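Local coordinates for Peptidase_M23 domain-containing protein (Enterococcus faecalis, PDB 6SMK) that probably cleaves peptide bonds in bacterial peptidoglycan as the zinc-dependent M23 endopeptidase domain of a prophage-encoded enzyme, at residues 42-52 and 65-76. The protein carries 1 engineered substitution. Sequence-based numbering, arbitrary orientation.
Sequences IPAQYPGLVDW and GIKVADNLWAMY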
# COMPACT_ATOMS: atom_id res chain seq x y z
N ILE A 42 10.46 -2.01 -0.20
CA ILE A 42 9.20 -2.16 0.52
C ILE A 42 9.06 -3.63 0.92
O ILE A 42 8.79 -4.47 0.05
CB ILE A 42 8.00 -1.80 -0.36
CG1 ILE A 42 8.05 -0.36 -0.88
CG2 ILE A 42 6.70 -2.12 0.35
CD1 ILE A 42 7.27 0.59 -0.08
N PRO A 43 9.12 -3.96 2.20
CA PRO A 43 8.86 -5.35 2.61
C PRO A 43 7.38 -5.57 2.86
O PRO A 43 6.68 -4.75 3.46
CB PRO A 43 9.69 -5.48 3.89
CG PRO A 43 9.75 -4.09 4.45
CD PRO A 43 9.63 -3.14 3.31
N ALA A 44 6.88 -6.69 2.32
CA ALA A 44 5.47 -7.03 2.44
C ALA A 44 5.08 -7.22 3.90
O ALA A 44 5.78 -7.92 4.65
CB ALA A 44 5.16 -8.29 1.65
N GLN A 45 3.96 -6.62 4.29
CA GLN A 45 3.52 -6.67 5.68
C GLN A 45 2.86 -8.00 6.03
O GLN A 45 3.01 -8.48 7.16
CB GLN A 45 2.55 -5.52 5.93
CG GLN A 45 3.20 -4.18 5.81
CD GLN A 45 4.47 -4.11 6.61
OE1 GLN A 45 4.43 -4.12 7.84
NE2 GLN A 45 5.59 -4.06 5.92
N TYR A 46 2.12 -8.59 5.10
CA TYR A 46 1.44 -9.84 5.36
C TYR A 46 1.68 -10.77 4.18
O TYR A 46 1.88 -10.31 3.05
CB TYR A 46 -0.07 -9.59 5.58
CG TYR A 46 -0.31 -8.74 6.81
CD1 TYR A 46 -0.32 -7.36 6.73
CD2 TYR A 46 -0.47 -9.32 8.05
CE1 TYR A 46 -0.51 -6.58 7.87
CE2 TYR A 46 -0.67 -8.56 9.18
CZ TYR A 46 -0.68 -7.20 9.09
OH TYR A 46 -0.86 -6.45 10.24
N PRO A 47 1.71 -12.08 4.41
CA PRO A 47 1.88 -13.02 3.30
C PRO A 47 0.62 -13.11 2.47
O PRO A 47 -0.50 -12.97 2.97
CB PRO A 47 2.15 -14.35 4.00
CG PRO A 47 1.40 -14.23 5.26
CD PRO A 47 1.55 -12.78 5.69
N GLY A 48 0.80 -13.38 1.18
CA GLY A 48 -0.33 -13.65 0.33
C GLY A 48 0.10 -13.85 -1.11
O GLY A 48 1.29 -13.93 -1.42
N LEU A 49 -0.91 -13.91 -1.98
CA LEU A 49 -0.75 -14.13 -3.41
C LEU A 49 -0.80 -12.80 -4.14
O LEU A 49 -1.72 -12.00 -3.94
CB LEU A 49 -1.87 -15.04 -3.91
CG LEU A 49 -2.05 -15.17 -5.42
CD1 LEU A 49 -0.98 -16.08 -6.01
CD2 LEU A 49 -3.44 -15.67 -5.74
N VAL A 50 0.20 -12.55 -4.98
CA VAL A 50 0.21 -11.37 -5.85
C VAL A 50 -0.77 -11.63 -6.98
O VAL A 50 -0.55 -12.51 -7.82
CB VAL A 50 1.61 -11.08 -6.39
CG1 VAL A 50 1.51 -10.08 -7.55
CG2 VAL A 50 2.51 -10.56 -5.27
N ASP A 51 -1.87 -10.87 -7.01
CA ASP A 51 -2.85 -11.02 -8.07
C ASP A 51 -3.23 -9.67 -8.69
O ASP A 51 -4.30 -9.55 -9.28
CB ASP A 51 -4.11 -11.74 -7.57
CG ASP A 51 -4.87 -10.96 -6.53
OD1 ASP A 51 -4.32 -9.97 -5.99
OD2 ASP A 51 -6.03 -11.33 -6.25
N TRP A 52 -2.35 -8.68 -8.58
CA TRP A 52 -2.65 -7.36 -9.13
C TRP A 52 -1.35 -6.59 -9.25
O TRP A 52 -0.73 -6.27 -8.23
CB TRP A 52 -3.63 -6.62 -8.23
CG TRP A 52 -3.97 -5.26 -8.70
CD1 TRP A 52 -3.24 -4.12 -8.51
CD2 TRP A 52 -5.13 -4.89 -9.43
NE1 TRP A 52 -3.89 -3.05 -9.09
CE2 TRP A 52 -5.05 -3.50 -9.66
CE3 TRP A 52 -6.23 -5.59 -9.91
CZ2 TRP A 52 -6.03 -2.80 -10.35
CZ3 TRP A 52 -7.21 -4.90 -10.60
CH2 TRP A 52 -7.11 -3.52 -10.81
N GLY A 65 -1.14 -5.35 -5.72
CA GLY A 65 -2.11 -5.88 -4.78
C GLY A 65 -1.75 -7.31 -4.41
O GLY A 65 -1.39 -8.11 -5.28
N ILE A 66 -1.83 -7.62 -3.12
CA ILE A 66 -1.61 -8.97 -2.61
C ILE A 66 -2.84 -9.41 -1.82
O ILE A 66 -3.26 -8.72 -0.89
CB ILE A 66 -0.35 -9.08 -1.73
CG1 ILE A 66 0.88 -8.71 -2.53
CG2 ILE A 66 -0.18 -10.49 -1.19
CD1 ILE A 66 1.80 -7.80 -1.78
N LYS A 67 -3.39 -10.56 -2.18
CA LYS A 67 -4.53 -11.09 -1.45
C LYS A 67 -4.00 -11.69 -0.15
O LYS A 67 -3.25 -12.67 -0.16
CB LYS A 67 -5.29 -12.11 -2.30
CG LYS A 67 -6.51 -12.71 -1.60
CD LYS A 67 -7.04 -14.04 -2.16
CE LYS A 67 -8.53 -14.17 -1.85
NZ LYS A 67 -8.97 -15.59 -1.95
N VAL A 68 -4.35 -11.08 0.97
CA VAL A 68 -3.77 -11.46 2.25
C VAL A 68 -4.76 -12.19 3.13
O VAL A 68 -4.38 -12.63 4.23
CB VAL A 68 -3.21 -10.25 3.02
CG1 VAL A 68 -2.13 -9.56 2.21
CG2 VAL A 68 -4.34 -9.28 3.34
N ALA A 69 -6.01 -12.33 2.70
CA ALA A 69 -7.06 -12.94 3.48
C ALA A 69 -8.14 -13.38 2.50
O ALA A 69 -8.06 -13.13 1.30
CB ALA A 69 -7.59 -11.97 4.53
N ASP A 70 -9.17 -14.04 3.04
CA ASP A 70 -10.21 -14.58 2.16
C ASP A 70 -10.90 -13.49 1.35
O ASP A 70 -11.29 -13.74 0.20
CB ASP A 70 -11.25 -15.34 2.98
CG ASP A 70 -12.38 -15.85 2.13
OD1 ASP A 70 -12.09 -16.34 1.01
OD2 ASP A 70 -13.55 -15.76 2.57
N ASN A 71 -11.04 -12.29 1.91
CA ASN A 71 -11.73 -11.19 1.24
C ASN A 71 -11.03 -9.87 1.56
O ASN A 71 -11.65 -8.89 1.99
CB ASN A 71 -13.20 -11.14 1.65
CG ASN A 71 -13.99 -10.10 0.89
OD1 ASN A 71 -13.67 -9.78 -0.25
ND2 ASN A 71 -15.04 -9.58 1.51
N LEU A 72 -9.71 -9.83 1.34
CA LEU A 72 -8.93 -8.65 1.70
C LEU A 72 -7.66 -8.62 0.89
O LEU A 72 -6.95 -9.64 0.79
CB LEU A 72 -8.60 -8.66 3.19
CG LEU A 72 -8.43 -7.28 3.79
CD1 LEU A 72 -9.63 -6.43 3.45
CD2 LEU A 72 -8.28 -7.41 5.28
N TRP A 73 -7.38 -7.46 0.30
CA TRP A 73 -6.20 -7.25 -0.54
C TRP A 73 -5.42 -6.07 0.03
O TRP A 73 -6.01 -5.02 0.31
CB TRP A 73 -6.60 -6.97 -1.99
CG TRP A 73 -7.03 -8.19 -2.73
CD1 TRP A 73 -6.32 -8.86 -3.68
CD2 TRP A 73 -8.27 -8.89 -2.59
NE1 TRP A 73 -7.05 -9.94 -4.14
CE2 TRP A 73 -8.25 -9.97 -3.48
CE3 TRP A 73 -9.41 -8.70 -1.79
CZ2 TRP A 73 -9.30 -10.87 -3.58
CZ3 TRP A 73 -10.45 -9.59 -1.90
CH2 TRP A 73 -10.40 -10.66 -2.79
N ALA A 74 -4.12 -6.26 0.19
CA ALA A 74 -3.22 -5.19 0.59
C ALA A 74 -2.56 -4.60 -0.65
O ALA A 74 -1.98 -5.33 -1.46
CB ALA A 74 -2.16 -5.69 1.57
N MET A 75 -2.65 -3.28 -0.80
CA MET A 75 -2.08 -2.57 -1.94
C MET A 75 -0.89 -1.74 -1.49
O MET A 75 -0.97 -1.03 -0.48
CB MET A 75 -3.14 -1.68 -2.59
CG MET A 75 -4.54 -2.26 -2.61
SD MET A 75 -4.64 -3.70 -3.69
CE MET A 75 -4.09 -3.03 -5.26
N TYR A 76 0.21 -1.82 -2.24
CA TYR A 76 1.41 -1.04 -1.96
C TYR A 76 1.69 -0.18 -3.18
O TYR A 76 2.00 -0.71 -4.26
CB TYR A 76 2.61 -1.95 -1.67
CG TYR A 76 2.43 -2.98 -0.58
CD1 TYR A 76 1.64 -4.10 -0.77
CD2 TYR A 76 3.09 -2.84 0.63
CE1 TYR A 76 1.50 -5.05 0.22
CE2 TYR A 76 2.95 -3.78 1.62
CZ TYR A 76 2.16 -4.87 1.41
OH TYR A 76 2.04 -5.80 2.42
O HOH W 1 0.92 -8.28 1.89
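Strand 48-52 pairs antiparallel with strand 65-69: Leu49 and Lys67 exchange backbone hydrogen bonds, Val50 and Ile66 form the next, non-hydrogen-bonded pair, and Asp51 and Trp52 both face Gly65 in a classic beta bulge. With CG between the backbone N and the carbonyl carbon (chi1 65°), the Asp51 carboxylate reaches past strand 65-69 to Trp73. Asp51 OD2 accepts a hydrogen bond from Trp73 NE1 (2.7 Å) through its syn lone pair, the carboxylate almost coplanar with the indole (3° apart), while Lys67 CG lies over one face of that ring. Next along, the bent Met75 chain brings its CE methyl to 3.5 Å from Trp52 CD1, and Met75 SD makes an oblique Met-aromatic contact with the five-membered ring. Val50 CG2 meets Ile66 CG1 at 3.7 Å on one face of the sheet. At the far end, Gln45 N donates to Tyr76 OH at 2.8 Å; a water hydrogen-bonded to the same OH donates to Tyr46 O. Ile42 CG2 touches Tyr76 CD2 at 3.7 Å. Tyr76 thus ties strand 41-43 and the loop after it to strand 72-82, which hairpin 48-54/63-69 joins in the antiparallel sheet of the M23 peptidase fold, the side chain of Met75 lying about 10 Å from the bound zinc ion.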